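Local coordinates for protein Mypaa.01249.c (PDB 3RD5) that probably acts as an oxidoreductase of the short-chain dehydrogenase/reductase family, its substrate being unidentified, at residues A[33-38]-A[234-239]; A[150-155]-A[275-280]; A[172-177]-A[271-276]; A[79-84]-A[120-125]. One frame throughout, in Å; residues are numbered along the deposited sequence. Where two conformers were deposited one is given.

Contact 1: residues A[33-38]-A[234-239]; sequences ARELAR and QTLYAA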
loop_
_atom_site.group_PDB
_atom_site.type_symbol
_atom_site.label_atom_id
_atom_site.label_comp_id
_atom_site.label_asym_id
_atom_site.label_seq_id
_atom_site.Cartn_x
_atom_site.Cartn_y
_atom_site.Cartn_z
ATOM N N ALA A 33 -2.234 -11.673 -4.653
ATOM C CA ALA A 33 -3.418 -12.430 -4.234
ATOM C C ALA A 33 -3.293 -13.899 -4.554
ATOM O O ALA A 33 -3.581 -14.755 -3.695
ATOM C CB ALA A 33 -4.669 -11.848 -4.896
ATOM N N ARG A 34 -2.874 -14.196 -5.783
ATOM C CA ARG A 34 -2.758 -15.584 -6.270
ATOM C C ARG A 34 -1.839 -16.390 -5.352
ATOM O O ARG A 34 -2.159 -17.537 -4.972
ATOM C CB ARG A 34 -2.258 -15.600 -7.730
ATOM C CG ARG A 34 -2.160 -16.963 -8.357
ATOM C CD ARG A 34 -1.388 -16.887 -9.680
ATOM N NE ARG A 34 0.068 -16.763 -9.443
ATOM C CZ ARG A 34 0.955 -16.277 -10.316
ATOM N NH1 ARG A 34 0.586 -15.804 -11.513
ATOM N NH2 ARG A 34 2.230 -16.288 -9.988
ATOM N N GLU A 35 -0.658 -15.848 -5.023
ATOM C CA GLU A 35 0.319 -16.607 -4.251
ATOM C C GLU A 35 -0.135 -16.789 -2.807
ATOM O O GLU A 35 0.053 -17.861 -2.223
ATOM C CB GLU A 35 1.691 -15.940 -4.298
ATOM C CG GLU A 35 2.322 -15.891 -5.684
ATOM C CD GLU A 35 2.802 -17.240 -6.211
ATOM O OE1 GLU A 35 2.950 -18.195 -5.453
ATOM O OE2 GLU A 35 3.129 -17.312 -7.425
ATOM N N LEU A 36 -0.739 -15.769 -2.208
ATOM C CA LEU A 36 -1.244 -15.956 -0.852
ATOM C C LEU A 36 -2.412 -16.959 -0.789
ATOM O O LEU A 36 -2.497 -17.808 0.126
ATOM C CB LEU A 36 -1.669 -14.608 -0.249
ATOM C CG LEU A 36 -0.504 -13.670 -0.032
ATOM C CD1 LEU A 36 -1.007 -12.250 0.264
ATOM C CD2 LEU A 36 0.395 -14.199 1.121
ATOM N N ALA A 37 -3.319 -16.906 -1.765
ATOM C CA ALA A 37 -4.413 -17.858 -1.812
ATOM C C ALA A 37 -3.894 -19.302 -2.005
ATOM O O ALA A 37 -4.456 -20.242 -1.448
ATOM C CB ALA A 37 -5.427 -17.477 -2.943
ATOM N N ARG A 38 -2.857 -19.474 -2.821
ATOM C CA ARG A 38 -2.253 -20.812 -3.035
ATOM C C ARG A 38 -1.716 -21.399 -1.716
ATOM O O ARG A 38 -1.634 -22.625 -1.577
ATOM C CB ARG A 38 -1.125 -20.721 -4.092
ATOM C CG ARG A 38 -0.325 -21.984 -4.368
ATOM C CD ARG A 38 0.953 -21.787 -5.253
ATOM N NE ARG A 38 1.918 -20.748 -4.773
ATOM C CZ ARG A 38 2.915 -20.972 -3.901
ATOM N NH1 ARG A 38 3.093 -22.190 -3.379
ATOM N NH2 ARG A 38 3.708 -19.958 -3.514
ATOM N N GLN A 234 8.342 -8.941 -3.752
ATOM C CA GLN A 234 8.801 -7.994 -2.743
ATOM C C GLN A 234 7.716 -7.821 -1.674
ATOM O O GLN A 234 7.984 -7.870 -0.456
ATOM C CB GLN A 234 9.192 -6.669 -3.396
ATOM C CG GLN A 234 9.989 -6.739 -4.709
ATOM C CD GLN A 234 11.212 -7.612 -4.677
ATOM O OE1 GLN A 234 11.935 -7.645 -3.657
ATOM N NE2 GLN A 234 11.486 -8.312 -5.816
ATOM N N THR A 235 6.490 -7.588 -2.120
ATOM C CA THR A 235 5.348 -7.475 -1.214
ATOM C C THR A 235 5.138 -8.753 -0.393
ATOM O O THR A 235 4.872 -8.694 0.802
ATOM C CB THR A 235 4.076 -7.166 -1.979
ATOM O OG1 THR A 235 4.251 -5.985 -2.765
ATOM C CG2 THR A 235 2.891 -6.963 -1.044
ATOM N N LEU A 236 5.265 -9.896 -1.060
ATOM C CA LEU A 236 5.034 -11.191 -0.411
ATOM C C LEU A 236 6.038 -11.467 0.715
ATOM O O LEU A 236 5.705 -12.043 1.740
ATOM C CB LEU A 236 5.027 -12.303 -1.476
ATOM C CG LEU A 236 3.813 -12.308 -2.423
ATOM C CD1 LEU A 236 4.053 -13.206 -3.671
ATOM C CD2 LEU A 236 2.528 -12.710 -1.670
ATOM N N TYR A 237 7.288 -11.026 0.513
ATOM C CA TYR A 237 8.303 -11.103 1.557
ATOM C C TYR A 237 7.917 -10.209 2.755
ATOM O O TYR A 237 7.891 -10.658 3.903
ATOM C CB TYR A 237 9.656 -10.701 0.968
ATOM C CG TYR A 237 10.861 -10.817 1.873
ATOM C CD1 TYR A 237 11.162 -9.813 2.768
ATOM C CD2 TYR A 237 11.742 -11.859 1.745
ATOM C CE1 TYR A 237 12.340 -9.834 3.526
ATOM C CE2 TYR A 237 12.914 -11.884 2.501
ATOM C CZ TYR A 237 13.184 -10.866 3.368
ATOM O OH TYR A 237 14.367 -10.907 4.109
ATOM N N ALA A 238 7.526 -8.966 2.488
ATOM C CA ALA A 238 7.078 -8.066 3.556
ATOM C C ALA A 238 5.835 -8.585 4.293
ATOM O O ALA A 238 5.711 -8.416 5.498
ATOM C CB ALA A 238 6.808 -6.658 3.005
ATOM N N ALA A 239 4.951 -9.270 3.574
ATOM C CA ALA A 239 3.713 -9.798 4.180
ATOM C C ALA A 239 3.913 -11.014 5.029
ATOM O O ALA A 239 3.037 -11.316 5.841
ATOM C CB ALA A 239 2.697 -10.120 3.088
#

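Contact 2: residues A[150-155]-A[275-280]; sequences EDLNWR and AALWAL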
loop_
_atom_site.group_PDB
_atom_site.type_symbol
_atom_site.label_atom_id
_atom_site.label_comp_id
_atom_site.label_asym_id
_atom_site.label_seq_id
_atom_site.Cartn_x
_atom_site.Cartn_y
_atom_site.Cartn_z
ATOM N N GLU A 150 1.732 22.768 2.317
ATOM C CA GLU A 150 0.856 23.917 2.024
ATOM C C GLU A 150 -0.018 23.672 0.813
ATOM O O GLU A 150 -1.088 24.285 0.705
ATOM C CB GLU A 150 1.715 25.170 1.780
ATOM C CG GLU A 150 2.508 25.638 3.008
ATOM C CD GLU A 150 3.699 24.726 3.430
ATOM O OE1 GLU A 150 4.309 23.987 2.568
ATOM O OE2 GLU A 150 4.046 24.736 4.669
ATOM N N ASP A 151 0.400 22.776 -0.081
ATOM C CA ASP A 151 -0.327 22.577 -1.340
ATOM C C ASP A 151 -0.145 21.115 -1.789
ATOM O O ASP A 151 0.335 20.809 -2.893
ATOM C CB ASP A 151 0.097 23.569 -2.423
ATOM C CG ASP A 151 -0.800 23.536 -3.632
ATOM O OD1 ASP A 151 -1.917 22.983 -3.559
ATOM O OD2 ASP A 151 -0.331 24.089 -4.660
ATOM N N LEU A 152 -0.562 20.206 -0.930
ATOM C CA LEU A 152 -0.421 18.762 -1.182
ATOM C C LEU A 152 -1.143 18.342 -2.462
ATOM O O LEU A 152 -0.684 17.424 -3.164
ATOM C CB LEU A 152 -0.967 17.977 0.007
ATOM C CG LEU A 152 -0.607 16.494 0.024
ATOM C CD1 LEU A 152 0.831 16.224 0.490
ATOM C CD2 LEU A 152 -1.637 15.728 0.943
ATOM N N ASN A 153 -2.269 19.002 -2.756
ATOM C CA ASN A 153 -3.134 18.633 -3.868
ATOM C C ASN A 153 -2.880 19.424 -5.157
ATOM O O ASN A 153 -3.685 19.350 -6.090
ATOM C CB ASN A 153 -4.605 18.712 -3.426
ATOM C CG ASN A 153 -4.967 17.595 -2.472
ATOM O OD1 ASN A 153 -4.821 16.420 -2.805
ATOM N ND2 ASN A 153 -5.378 17.933 -1.234
ATOM N N TRP A 154 -1.739 20.080 -5.251
ATOM C CA TRP A 154 -1.269 20.692 -6.523
ATOM C C TRP A 154 -2.310 21.674 -7.062
ATOM O O TRP A 154 -2.544 21.739 -8.278
ATOM C CB TRP A 154 -0.952 19.590 -7.555
ATOM C CG TRP A 154 0.150 18.626 -7.193
ATOM C CD1 TRP A 154 0.052 17.522 -6.385
ATOM C CD2 TRP A 154 1.504 18.662 -7.664
ATOM N NE1 TRP A 154 1.263 16.880 -6.330
ATOM C CE2 TRP A 154 2.167 17.566 -7.091
ATOM C CE3 TRP A 154 2.218 19.524 -8.520
ATOM C CZ2 TRP A 154 3.512 17.289 -7.334
ATOM C CZ3 TRP A 154 3.562 19.255 -8.762
ATOM C CH2 TRP A 154 4.194 18.147 -8.164
ATOM N N ARG A 155 -2.887 22.470 -6.174
ATOM C CA ARG A 155 -3.916 23.442 -6.588
ATOM C C ARG A 155 -3.346 24.742 -7.140
ATOM O O ARG A 155 -4.003 25.416 -7.972
ATOM C CB ARG A 155 -4.804 23.757 -5.379
ATOM C CG ARG A 155 -6.003 24.633 -5.711
ATOM C CD ARG A 155 -6.959 23.960 -6.643
ATOM N NE ARG A 155 -7.938 24.941 -7.114
ATOM C CZ ARG A 155 -7.757 25.752 -8.158
ATOM N NH1 ARG A 155 -6.635 25.697 -8.898
ATOM N NH2 ARG A 155 -8.721 26.618 -8.473
ATOM N N ALA A 275 5.296 13.073 10.965
ATOM C CA ALA A 275 4.311 13.484 11.899
ATOM C C ALA A 275 3.406 14.637 11.404
ATOM O O ALA A 275 2.188 14.607 11.637
ATOM C CB ALA A 275 4.976 13.776 13.280
ATOM N N ALA A 276 3.985 15.619 10.677
ATOM C CA ALA A 276 3.205 16.716 10.112
ATOM C C ALA A 276 2.281 16.223 9.004
ATOM O O ALA A 276 1.107 16.599 8.947
ATOM C CB ALA A 276 4.151 17.793 9.529
ATOM N N LEU A 277 2.801 15.340 8.150
ATOM C CA LEU A 277 1.982 14.751 7.081
ATOM C C LEU A 277 0.814 13.962 7.671
ATOM O O LEU A 277 -0.287 13.980 7.126
ATOM C CB LEU A 277 2.826 13.857 6.161
ATOM C CG LEU A 277 2.018 13.078 5.112
ATOM C CD1 LEU A 277 1.353 13.996 4.071
ATOM C CD2 LEU A 277 2.964 12.088 4.431
ATOM N N TRP A 278 1.051 13.250 8.778
ATOM C CA TRP A 278 -0.023 12.531 9.435
ATOM C C TRP A 278 -1.146 13.457 9.864
ATOM O O TRP A 278 -2.342 13.178 9.640
ATOM C CB TRP A 278 0.538 11.750 10.639
ATOM C CG TRP A 278 -0.468 10.791 11.206
ATOM C CD1 TRP A 278 -1.533 11.093 12.003
ATOM C CD2 TRP A 278 -0.561 9.377 10.935
ATOM N NE1 TRP A 278 -2.289 9.964 12.216
ATOM C CE2 TRP A 278 -1.702 8.904 11.586
ATOM C CE3 TRP A 278 0.235 8.466 10.208
ATOM C CZ2 TRP A 278 -2.110 7.554 11.478
ATOM C CZ3 TRP A 278 -0.159 7.160 10.109
ATOM C CH2 TRP A 278 -1.317 6.710 10.770
ATOM N N ALA A 279 -0.790 14.600 10.458
ATOM C CA ALA A 279 -1.780 15.570 10.889
ATOM C C ALA A 279 -2.582 16.106 9.712
ATOM O O ALA A 279 -3.813 16.186 9.755
ATOM C CB ALA A 279 -1.098 16.747 11.650
ATOM N N LEU A 280 -1.898 16.497 8.647
ATOM C CA LEU A 280 -2.576 16.961 7.439
ATOM C C LEU A 280 -3.509 15.876 6.880
ATOM O O LEU A 280 -4.636 16.173 6.460
ATOM C CB LEU A 280 -1.549 17.388 6.409
ATOM C CG LEU A 280 -2.053 17.719 5.003
ATOM C CD1 LEU A 280 -3.134 18.765 4.966
ATOM C CD2 LEU A 280 -0.865 18.056 4.095
#

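Contact 3: residues A[172-177]-A[271-276]; sequences NLLFTS and AGMAAA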
loop_
_atom_site.group_PDB
_atom_site.type_symbol
_atom_site.label_atom_id
_atom_site.label_comp_id
_atom_site.label_asym_id
_atom_site.label_seq_id
_atom_site.Cartn_x
_atom_site.Cartn_y
_atom_site.Cartn_z
ATOM N N ASN A 172 3.833 7.319 1.126
ATOM C CA ASN A 172 3.640 5.928 1.542
ATOM C C ASN A 172 4.676 5.504 2.582
ATOM O O ASN A 172 4.375 4.751 3.521
ATOM C CB ASN A 172 3.781 4.957 0.360
ATOM C CG ASN A 172 2.669 5.009 -0.682
ATOM O OD1 ASN A 172 2.956 4.758 -1.873
ATOM N ND2 ASN A 172 1.406 5.218 -0.284
ATOM N N LEU A 173 5.914 5.968 2.429
ATOM C CA LEU A 173 6.986 5.654 3.377
ATOM C C LEU A 173 6.867 6.429 4.697
ATOM O O LEU A 173 7.043 5.864 5.782
ATOM C CB LEU A 173 8.376 5.856 2.726
ATOM C CG LEU A 173 8.681 4.802 1.679
ATOM C CD1 LEU A 173 9.964 5.146 0.923
ATOM C CD2 LEU A 173 8.936 3.422 2.341
ATOM N N LEU A 174 6.590 7.727 4.593
ATOM C CA LEU A 174 6.389 8.549 5.788
ATOM C C LEU A 174 5.187 8.046 6.583
ATOM O O LEU A 174 5.179 8.094 7.825
ATOM C CB LEU A 174 6.217 9.996 5.369
ATOM C CG LEU A 174 7.453 10.693 4.801
ATOM C CD1 LEU A 174 7.046 12.036 4.178
ATOM C CD2 LEU A 174 8.547 10.903 5.866
ATOM N N PHE A 175 4.159 7.589 5.877
ATOM C CA PHE A 175 2.971 6.930 6.485
ATOM C C PHE A 175 3.398 5.729 7.310
ATOM O O PHE A 175 3.005 5.540 8.474
ATOM C CB PHE A 175 2.005 6.510 5.382
ATOM C CG PHE A 175 0.888 5.649 5.857
ATOM C CD1 PHE A 175 -0.127 6.125 6.635
ATOM C CD2 PHE A 175 0.848 4.339 5.438
ATOM C CE1 PHE A 175 -1.168 5.293 7.038
ATOM C CE2 PHE A 175 -0.204 3.525 5.788
ATOM C CZ PHE A 175 -1.198 4.009 6.621
ATOM N N THR A 176 4.206 4.866 6.687
ATOM C CA THR A 176 4.682 3.650 7.343
ATOM C C THR A 176 5.499 3.946 8.608
ATOM O O THR A 176 5.259 3.336 9.666
ATOM C CB THR A 176 5.504 2.841 6.369
ATOM O OG1 THR A 176 4.703 2.441 5.237
ATOM C CG2 THR A 176 6.127 1.551 7.027
ATOM N N SER A 177 6.412 4.903 8.537
ATOM C CA SER A 177 7.241 5.269 9.704
ATOM C C SER A 177 6.407 5.823 10.844
ATOM O O SER A 177 6.582 5.440 11.999
ATOM C CB SER A 177 8.288 6.298 9.301
ATOM O OG SER A 177 9.222 5.746 8.391
ATOM N N ALA A 271 11.438 12.468 10.554
ATOM C CA ALA A 271 10.382 12.135 11.483
ATOM C C ALA A 271 9.418 13.292 11.704
ATOM O O ALA A 271 8.228 13.066 11.888
ATOM C CB ALA A 271 10.986 11.683 12.845
ATOM N N GLY A 272 9.917 14.519 11.689
ATOM C CA GLY A 272 9.036 15.675 11.776
ATOM C C GLY A 272 8.059 15.777 10.623
ATOM O O GLY A 272 6.889 16.062 10.820
ATOM N N MET A 273 8.550 15.547 9.415
ATOM C CA MET A 273 7.662 15.557 8.263
ATOM C C MET A 273 6.675 14.403 8.313
ATOM O O MET A 273 5.516 14.582 7.965
ATOM C CB MET A 273 8.434 15.536 6.941
ATOM C CG MET A 273 7.553 15.598 5.715
ATOM S SD MET A 273 6.557 17.105 5.591
ATOM C CE MET A 273 7.773 18.169 4.993
ATOM N N ALA A 274 7.087 13.223 8.764
ATOM C CA ALA A 274 6.136 12.123 8.866
ATOM C C ALA A 274 4.983 12.482 9.811
ATOM O O ALA A 274 3.810 12.210 9.535
ATOM C CB ALA A 274 6.858 10.845 9.358
ATOM N N ALA A 275 5.296 13.073 10.965
ATOM C CA ALA A 275 4.311 13.484 11.899
ATOM C C ALA A 275 3.406 14.637 11.404
ATOM O O ALA A 275 2.188 14.607 11.637
ATOM C CB ALA A 275 4.976 13.776 13.280
ATOM N N ALA A 276 3.985 15.619 10.677
ATOM C CA ALA A 276 3.205 16.716 10.112
ATOM C C ALA A 276 2.281 16.223 9.004
ATOM O O ALA A 276 1.107 16.599 8.947
ATOM C CB ALA A 276 4.151 17.793 9.529
HETATM O O HOH W 1 3.033 10.129 7.948
#

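Contact 4: residues A[79-84]-A[120-125]; sequences RFADGV and FALTNL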
loop_
_atom_site.group_PDB
_atom_site.type_symbol
_atom_site.label_atom_id
_atom_site.label_comp_id
_atom_site.label_asym_id
_atom_site.label_seq_id
_atom_site.Cartn_x
_atom_site.Cartn_y
_atom_site.Cartn_z
ATOM N N ARG A 79 -17.512 2.543 3.534
ATOM C CA ARG A 79 -18.466 1.438 3.341
ATOM C C ARG A 79 -17.702 0.096 3.252
ATOM O O ARG A 79 -18.100 -0.904 3.867
ATOM C CB ARG A 79 -19.287 1.708 2.082
ATOM C CG ARG A 79 -20.403 2.720 2.267
ATOM C CD ARG A 79 -21.387 2.701 1.079
ATOM N NE ARG A 79 -20.739 2.850 -0.228
ATOM C CZ ARG A 79 -20.416 4.001 -0.818
ATOM N NH1 ARG A 79 -20.684 5.170 -0.237
ATOM N NH2 ARG A 79 -19.835 3.988 -2.013
ATOM N N PHE A 80 -16.596 0.091 2.518
ATOM C CA PHE A 80 -15.793 -1.125 2.385
ATOM C C PHE A 80 -15.226 -1.546 3.740
ATOM O O PHE A 80 -15.338 -2.701 4.161
ATOM C CB PHE A 80 -14.668 -0.958 1.363
ATOM C CG PHE A 80 -13.677 -2.083 1.435
ATOM C CD1 PHE A 80 -13.981 -3.314 0.850
ATOM C CD2 PHE A 80 -12.502 -1.971 2.147
ATOM C CE1 PHE A 80 -13.117 -4.401 0.996
ATOM C CE2 PHE A 80 -11.652 -3.069 2.296
ATOM C CZ PHE A 80 -11.970 -4.280 1.711
ATOM N N ALA A 81 -14.621 -0.609 4.460
ATOM C CA ALA A 81 -14.037 -0.938 5.745
ATOM C C ALA A 81 -15.042 -1.472 6.731
ATOM O O ALA A 81 -14.738 -2.398 7.501
ATOM C CB ALA A 81 -13.312 0.299 6.338
ATOM N N ASP A 82 -16.231 -0.877 6.753
ATOM C CA ASP A 82 -17.254 -1.296 7.706
ATOM C C ASP A 82 -17.703 -2.720 7.451
ATOM O O ASP A 82 -18.182 -3.386 8.367
ATOM C CB ASP A 82 -18.433 -0.338 7.645
ATOM C CG ASP A 82 -18.143 1.003 8.332
ATOM O OD1 ASP A 82 -17.142 1.139 9.086
ATOM O OD2 ASP A 82 -18.952 1.933 8.108
ATOM N N GLY A 83 -17.548 -3.197 6.220
ATOM C CA GLY A 83 -17.850 -4.574 5.870
ATOM C C GLY A 83 -16.811 -5.617 6.195
ATOM O O GLY A 83 -17.082 -6.817 6.007
ATOM N N VAL A 84 -15.624 -5.185 6.636
ATOM C CA VAL A 84 -14.561 -6.129 7.008
ATOM C C VAL A 84 -14.640 -6.393 8.501
ATOM O O VAL A 84 -14.333 -5.506 9.318
ATOM C CB VAL A 84 -13.169 -5.577 6.649
ATOM C CG1 VAL A 84 -12.084 -6.571 7.044
ATOM C CG2 VAL A 84 -13.094 -5.323 5.156
ATOM N N PHE A 120 -4.614 5.786 3.707
ATOM C CA PHE A 120 -4.548 6.338 5.054
ATOM C C PHE A 120 -5.885 6.150 5.771
ATOM O O PHE A 120 -5.934 5.660 6.909
ATOM C CB PHE A 120 -4.188 7.822 4.950
ATOM C CG PHE A 120 -4.074 8.532 6.277
ATOM C CD1 PHE A 120 -2.870 8.558 6.941
ATOM C CD2 PHE A 120 -5.169 9.137 6.871
ATOM C CE1 PHE A 120 -2.739 9.186 8.178
ATOM C CE2 PHE A 120 -5.045 9.770 8.112
ATOM C CZ PHE A 120 -3.845 9.779 8.770
ATOM N N ALA A 121 -6.966 6.549 5.116
ATOM C CA ALA A 121 -8.285 6.395 5.683
ATOM C C ALA A 121 -8.636 4.941 5.895
ATOM O O ALA A 121 -9.119 4.540 6.980
ATOM C CB ALA A 121 -9.318 7.063 4.742
ATOM N N LEU A 122 -8.359 4.120 4.901
ATOM C CA LEU A 122 -8.659 2.683 4.993
ATOM C C LEU A 122 -7.962 2.060 6.200
ATOM O O LEU A 122 -8.552 1.256 6.968
ATOM C CB LEU A 122 -8.248 1.947 3.725
ATOM C CG LEU A 122 -8.476 0.443 3.699
ATOM C CD1 LEU A 122 -9.985 0.126 3.825
ATOM C CD2 LEU A 122 -7.862 -0.167 2.422
ATOM N N THR A 123 -6.676 2.365 6.341
ATOM C CA THR A 123 -5.869 1.783 7.415
ATOM C C THR A 123 -6.382 2.211 8.798
ATOM O O THR A 123 -6.575 1.366 9.696
ATOM C CB THR A 123 -4.383 2.140 7.252
ATOM O OG1 THR A 123 -3.918 1.704 5.976
ATOM C CG2 THR A 123 -3.547 1.464 8.375
ATOM N N ASN A 124 -6.688 3.497 8.966
ATOM C CA ASN A 124 -7.186 3.930 10.266
ATOM C C ASN A 124 -8.526 3.269 10.591
ATOM O O ASN A 124 -8.793 2.983 11.763
ATOM C CB ASN A 124 -7.365 5.458 10.316
ATOM C CG ASN A 124 -6.088 6.181 10.570
ATOM O OD1 ASN A 124 -5.193 5.673 11.271
ATOM N ND2 ASN A 124 -6.007 7.431 10.035
ATOM N N LEU A 125 -9.362 3.041 9.596
ATOM C CA LEU A 125 -10.666 2.428 9.829
ATOM C C LEU A 125 -10.558 0.928 10.126
ATOM O O LEU A 125 -11.350 0.412 10.934
ATOM C CB LEU A 125 -11.575 2.672 8.638
ATOM C CG LEU A 125 -12.001 4.119 8.431
ATOM C CD1 LEU A 125 -12.583 4.323 7.042
ATOM C CD2 LEU A 125 -13.000 4.572 9.533
#

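Contact 1: residues A[33-38]-A[234-239]
Leu36 and Leu236 both set CG anti to the carbonyl carbon (chi1 -66° and -70°), which sends their branched ends into the gap between two helices that flank one face of the Rossmann-fold sheet. Helix 27-38 follows the first strand and helix 226-240 lies next to it; Ile91 of strand 87-92 forms the floor under Leu36, Thr235 and Ala239. The two leucines lie antiparallel, side by side. Leu236 CD2 meets the fork of its partner, 3.6 Å from Leu36 CG and 3.8 Å from Leu36 CD2. The other methyl of Leu236 crosses the stem of Glu35 at about a right angle, with Leu236 CD1 3.7 Å from Glu35 CB. Beyond CG the Glu35 chain bends, so the same residue offers methylenes to the interface and turns its charge away from the leucine. Arg34 binds this carboxylate and also forms a salt bridge to Asp229 of helix 226-240, a charged tie between the two helices. The bond from Arg34 NH2 to Glu35 OE2 is 2.9 Å long and almost straight (178°), lying in the guanidinium plane and reaching the oxygen on its anti side, somewhat out of the carboxylate plane.

Contact 2: residues A[150-155]-A[275-280]
Arg155 N donates to Asp151 OD1 over 2.8 Å (157° at the hydrogen), closing the loop that presents Leu152 to Leu277 and Leu280. The bond reaches the syn side of the carboxylate, and Asp151 OD2 accepts from the next backbone amide, Ser156 N, so one side chain holds two successive N-H groups. Inside this loop a type I beta turn runs from Asp151 to Trp154. In the Rossmann-type fold of the protein it belongs to the connection between strand 133-137 and helix 161-185, here laid against the C-terminal helix 271-285. Leu152, second residue of the turn, is the loop residue that touches the helix. Its CG stands anti to the backbone N (chi1 -167°), and the two methyls divide the helix between them. Leu152 CD1 approaches Leu277 CD1 at 4.2 Å, whereas its other methyl goes one turn along the helix to Leu280, a purely apolar contact. Ile112 of helix 110-126 also touches Leu152, and the backbone oxygen of Leu152 is bonded by Gln167 of helix 161-185. Leu280 CD2 lies against both the stem and the tip of the loop leucine, 4.1 Å from Leu152 CB and 4.0 Å from Leu152 CD2.

Contact 3: residues A[172-177]-A[271-276]
Helix 161-185, the long helix that carries the Tyr-x-x-x-Lys motif in short-chain dehydrogenases/reductases, receives the first turn of the C-terminal helix 271-285 at Leu174. Here the backbones come close, Leu174 CA and Ala274 CA being 4.7 Å apart; the small Ala274 side chain allows this approach. Ala274 CB sits 3.6 Å from Leu174 O and 3.9 Å from Leu174 CD2, held between the backbone and the tip of one residue. The other branch of the leucine leans over the neighbouring stem: Leu174 CD1 lies 3.9 Å from Met273 CG. Met273 extends its CG opposite the backbone N (chi1 -178°), then bends at chi2 and chi3, carrying its sulfur away. A water joins the two backbones beside this apolar patch, giving one proton to Ala274 O at 2.7 Å and the other, in a weak bond of 3.0 Å, to Leu174 O. The far side of helix 161-185 faces the sheet, where Asn172, Phe175 and Thr176 touch Thr136; Asn172 OD1 accepts from Lys169, the lysine of the motif. A C-terminal helix packed outside this motif-bearing helix, whose inner side rests on the central sheet, fits the family's layered Rossmann fold.

Contact 4: residues A[79-84]-A[120-125]
Leu125 meets Ala81 from its first side-chain carbon onward. Its CB lies 3.7 Å from Ala81 CB, the place where the two backbones are also nearest. CG stands anti to the carbonyl carbon (chi1 -68°) and rises past the alanine methyl; from it CD1 turns back to within 4.1 Å of Ala81 CB, while CD2 leads away. The alanine methyl is thus met from one side by both the stem and one branch of a single leucine, and Arg78, one helical turn behind Asp82, touches Leu125 as well. These residues join helix 74-82, which crosses from strand 63-68 to strand 87-92 in a beta-alpha-beta unit of the Rossmann fold, to helix 110-126, which follows the latter strand. Both helices lie on one face of the sheet. One turn earlier on helix 110-126, Leu122 points a methyl into the same seam. Leu122 CD1 is 3.7 Å from Phe80 CD2 and 3.9 Å from Phe80 CE2, arriving at the ring's edge, in its plane, so that the face is not used by this methyl. Phe80 puts its ring there with CG anti to the backbone N (chi1 168°). Val77, Leu90 and Asn92 are further neighbours of Leu122, the last two from strand 87-92 beneath. Leu122 CD1 also reaches Ala81 CB, at 4.2 Å.

All four contacts are largely buried and apolar, but they divide between the two faces of the sheet. Contact 1 holds one helical layer, touching Ile91 of strand 87-92; contacts 3 and 4 belong to the other, where Leu90 and Asn92 of that strand touch helix 110-126. Contacts 2 and 3 share helix 271-285 and the residues Ala275 and Ala276; contact 2, with its centre about 18 Å from that of the chain, is the outermost and the only one in which a loop residue does the touching. Trp278 and Phe175 connect contacts 2, 3 and 4 through Phe120. Charge edges contact 1, a water bridges contact 3, and contacts 2 and 4 are purely hydrocarbon across their seams.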